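Glycoside hydrolase family protein (Novosphingobium sp. PP1Y, PDB 6Q2F) probably hydrolyses alpha-L-rhamnosidic bonds, releasing terminal rhamnose from glycosides. Local coordinates at residues Lys152-Glu157 and Pro179-His184. Numbering follows the deposited sequence.
Sequences KLVWSE and PFQTLH
Gln181 reaches back from a type II' beta turn, Phe180 to Leu183, and its side-chain amide pairs with the backbone N and O of Trp155. Trp155 lies on the edge strand 151-160 of a four-stranded antiparallel sheet, and the amide grips the side of this strand not taken by strand 436-447, in place of a further strand. From CB, which starts out away from the strand, CG lies anti to the carbonyl carbon, and a bend at chi2 (-73°) folds the chain back so that CD comes 3.6 Å from Trp155 O. OE1 accepts from Trp155 N at 3.1 Å, the donor tilted 27° from the carbonyl plane, and also rests against Val154 CB. NE2 donates to Trp155 O at 3.0 Å, and this oxygen lies close to the plane of the Gln181 amide. With both ends bonded, the amide cannot easily flip. NE2 also sits over one face of the indole, with the amide and ring planes 31° apart. The turn's backbone is tied to the strand by a water that donates to Leu153 O and accepts from Gln181 N; it lies over one face of the Phe180 ring. Farther along the indole, Trp155 CH2 meets Phe180 CE2, the two ring planes nearly perpendicular, and Tyr382 touches both rings. At the start of the strand the Lys152 chain runs past the backbone of Pro179 and Phe180 to bond through NZ with Ser446, Thr176 and Gly178; on the way, its CD passes 3.4 Å from Pro179 O.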
ATOM      1  N   LYS A 152      15.629  -6.892 -18.207  1.00 28.23           N
ATOM      2  CA  LYS A 152      16.192  -5.552 -18.260  1.00 31.15           C
ATOM      3  C   LYS A 152      16.963  -5.392 -19.563  1.00 32.21           C
ATOM      4  O   LYS A 152      17.587  -6.341 -20.051  1.00 28.71           O
ATOM      5  CB  LYS A 152      17.156  -5.298 -17.094  1.00 37.01           C
ATOM      6  CG  LYS A 152      18.279  -6.350 -17.061  1.00 35.26           C
ATOM      7  CD  LYS A 152      19.468  -5.905 -16.290  1.00 39.15           C
ATOM      8  CE  LYS A 152      20.615  -6.867 -16.506  1.00 35.54           C
ATOM      9  NZ  LYS A 152      20.311  -8.252 -16.081  1.00 31.05           N
ATOM     10  N   LEU A 153      16.948  -4.174 -20.094  1.00 36.00           N
ATOM     11  CA  LEU A 153      17.702  -3.866 -21.302  1.00 34.37           C
ATOM     12  C   LEU A 153      19.202  -3.834 -21.001  1.00 39.75           C
ATOM     13  O   LEU A 153      19.630  -3.320 -19.965  1.00 35.93           O
ATOM     14  CB  LEU A 153      17.230  -2.519 -21.867  1.00 35.95           C
ATOM     15  CG  LEU A 153      17.574  -2.122 -23.308  1.00 45.03           C
ATOM     16  CD1 LEU A 153      16.849  -3.005 -24.314  1.00 47.49           C
ATOM     17  CD2 LEU A 153      17.249  -0.646 -23.550  1.00 44.86           C
ATOM     18  N   VAL A 154      20.005  -4.401 -21.913  1.00 33.84           N
ATOM     19  CA  VAL A 154      21.465  -4.387 -21.823  1.00 28.86           C
ATOM     20  C   VAL A 154      22.002  -4.097 -23.217  1.00 36.08           C
ATOM     21  O   VAL A 154      21.286  -4.203 -24.214  1.00 38.47           O
ATOM     22  CB  VAL A 154      22.067  -5.714 -21.295  1.00 31.99           C
ATOM     23  CG1 VAL A 154      21.792  -5.896 -19.788  1.00 39.03           C
ATOM     24  CG2 VAL A 154      21.507  -6.870 -22.080  1.00 28.78           C
ATOM     25  N   TRP A 155      23.286  -3.748 -23.292  1.00 37.46           N
ATOM     26  CA  TRP A 155      23.805  -3.325 -24.586  1.00 40.23           C
ATOM     27  C   TRP A 155      25.315  -3.427 -24.619  1.00 46.41           C
ATOM     28  O   TRP A 155      25.980  -3.353 -23.582  1.00 44.37           O
ATOM     29  CB  TRP A 155      23.392  -1.883 -24.921  1.00 31.36           C
ATOM     30  CG  TRP A 155      23.809  -0.911 -23.873  1.00 31.90           C
ATOM     31  CD1 TRP A 155      24.968  -0.200 -23.830  1.00 32.78           C
ATOM     32  CD2 TRP A 155      23.067  -0.550 -22.704  1.00 30.85           C
ATOM     33  NE1 TRP A 155      24.998   0.582 -22.697  1.00 34.59           N
ATOM     34  CE2 TRP A 155      23.838   0.386 -21.991  1.00 34.83           C
ATOM     35  CE3 TRP A 155      21.829  -0.929 -22.194  1.00 31.10           C
ATOM     36  CZ2 TRP A 155      23.408   0.958 -20.786  1.00 31.43           C
ATOM     37  CZ3 TRP A 155      21.396  -0.364 -20.982  1.00 33.94           C
ATOM     38  CH2 TRP A 155      22.196   0.567 -20.296  1.00 34.65           C
ATOM     39  N   SER A 156      25.837  -3.593 -25.836  1.00 50.14           N
ATOM     40  CA  SER A 156      27.231  -3.351 -26.157  1.00 46.73           C
ATOM     41  C   SER A 156      27.294  -2.233 -27.186  1.00 50.96           C
ATOM     42  O   SER A 156      26.322  -1.969 -27.900  1.00 42.03           O
ATOM     43  CB  SER A 156      27.922  -4.600 -26.710  1.00 46.87           C
ATOM     44  OG  SER A 156      27.520  -4.816 -28.051  1.00 44.37           O
ATOM     45  N   GLU A 157      28.435  -1.570 -27.229  1.00 55.57           N
ATOM     46  CA  GLU A 157      28.688  -0.455 -28.108  1.00 55.47           C
ATOM     47  C   GLU A 157      29.931  -0.584 -28.947  1.00 54.72           C
ATOM     48  O   GLU A 157      30.935  -1.060 -28.511  1.00 54.38           O
ATOM     49  CB  GLU A 157      28.927   0.745 -27.279  1.00 65.05           C
ATOM     50  CG  GLU A 157      27.728   1.549 -26.947  1.00 76.58           C
ATOM     51  CD  GLU A 157      28.129   2.915 -26.489  1.00 91.09           C
ATOM     52  OE1 GLU A 157      29.204   3.398 -26.932  1.00 94.74           O
ATOM     53  OE2 GLU A 157      27.378   3.499 -25.688  1.00 92.28           O
ATOM     54  N   PRO A 179      20.710  -6.537 -12.025  1.00 37.76           N
ATOM     55  CA  PRO A 179      19.874  -5.342 -12.219  1.00 32.89           C
ATOM     56  C   PRO A 179      20.299  -4.451 -13.379  1.00 41.03           C
ATOM     57  O   PRO A 179      19.508  -3.618 -13.839  1.00 35.79           O
ATOM     58  CB  PRO A 179      20.022  -4.600 -10.882  1.00 33.96           C
ATOM     59  CG  PRO A 179      21.405  -4.964 -10.419  1.00 30.43           C
ATOM     60  CD  PRO A 179      21.603  -6.403 -10.856  1.00 34.08           C
ATOM     61  N   PHE A 180      21.555  -4.521 -13.782  1.00 38.94           N
ATOM     62  CA  PHE A 180      22.037  -3.651 -14.824  1.00 38.48           C
ATOM     63  C   PHE A 180      23.318  -4.135 -15.465  1.00 41.38           C
ATOM     64  O   PHE A 180      24.246  -4.443 -14.773  1.00 37.34           O
ATOM     65  CB  PHE A 180      22.267  -2.313 -14.178  1.00 32.66           C
ATOM     66  CG  PHE A 180      22.802  -1.282 -15.079  1.00 35.18           C
ATOM     67  CD1 PHE A 180      24.145  -1.148 -15.260  1.00 34.22           C
ATOM     68  CD2 PHE A 180      21.961  -0.412 -15.704  1.00 38.54           C
ATOM     69  CE1 PHE A 180      24.639  -0.185 -16.070  1.00 34.76           C
ATOM     70  CE2 PHE A 180      22.443   0.557 -16.528  1.00 34.55           C
ATOM     71  CZ  PHE A 180      23.787   0.673 -16.709  1.00 34.58           C
ATOM     72  N   GLN A 181      23.356  -4.198 -16.780  1.00 35.25           N
ATOM     73  CA  GLN A 181      24.541  -4.609 -17.502  1.00 37.37           C
ATOM     74  C   GLN A 181      25.171  -5.866 -16.932  1.00 39.81           C
ATOM     75  O   GLN A 181      24.589  -6.913 -16.932  1.00 39.17           O
ATOM     76  CB  GLN A 181      25.526  -3.469 -17.730  1.00 37.33           C
ATOM     77  CG  GLN A 181      25.046  -2.379 -18.658  1.00 38.18           C
ATOM     78  CD  GLN A 181      25.030  -2.795 -20.104  1.00 41.12           C
ATOM     79  OE1 GLN A 181      24.443  -3.759 -20.452  1.00 38.08           O
ATOM     80  NE2 GLN A 181      25.714  -2.068 -20.927  1.00 37.49           N
ATOM     81  N   THR A 182      26.400  -5.729 -16.474  1.00 37.04           N
ATOM     82  CA  THR A 182      27.145  -6.821 -15.888  1.00 41.11           C
ATOM     83  C   THR A 182      26.943  -7.053 -14.400  1.00 47.45           C
ATOM     84  O   THR A 182      27.477  -7.980 -13.884  1.00 44.56           O
ATOM     85  CB  THR A 182      28.662  -6.622 -16.070  1.00 40.53           C
ATOM     86  OG1 THR A 182      29.027  -5.328 -15.634  1.00 52.34           O
ATOM     87  CG2 THR A 182      29.046  -6.736 -17.466  1.00 38.91           C
ATOM     88  N   LEU A 183      26.185  -6.216 -13.724  1.00 41.53           N
ATOM     89  CA  LEU A 183      26.022  -6.333 -12.280  1.00 40.97           C
ATOM     90  C   LEU A 183      25.321  -7.633 -11.899  1.00 42.59           C
ATOM     91  O   LEU A 183      24.358  -8.059 -12.542  1.00 44.90           O
ATOM     92  CB  LEU A 183      25.229  -5.137 -11.741  1.00 37.94           C
ATOM     93  CG  LEU A 183      25.944  -3.792 -11.851  1.00 39.43           C
ATOM     94  CD1 LEU A 183      25.154  -2.719 -11.110  1.00 31.54           C
ATOM     95  CD2 LEU A 183      27.363  -3.918 -11.288  1.00 38.62           C
ATOM     96  N   HIS A 184      25.790  -8.243 -10.823  1.00 39.19           N
ATOM     97  CA  HIS A 184      25.162  -9.418 -10.241  1.00 39.95           C
ATOM     98  C   HIS A 184      24.098  -9.003  -9.240  1.00 42.88           C
ATOM     99  O   HIS A 184      24.040  -7.848  -8.813  1.00 45.26           O
ATOM    100  CB  HIS A 184      26.230 -10.290  -9.576  1.00 43.98           C
ATOM    101  CG  HIS A 184      27.222 -10.850 -10.543  1.00 53.90           C
ATOM    102  ND1 HIS A 184      26.988 -12.004 -11.261  1.00 52.63           N
ATOM    103  CD2 HIS A 184      28.432 -10.394 -10.944  1.00 58.33           C
ATOM    104  CE1 HIS A 184      28.019 -12.238 -12.054  1.00 52.14           C
ATOM    105  NE2 HIS A 184      28.907 -11.276 -11.880  1.00 59.59           N
TER
HETATM  106  O   HOH W   1      21.592  -2.706 -18.159  1.00 34.01           O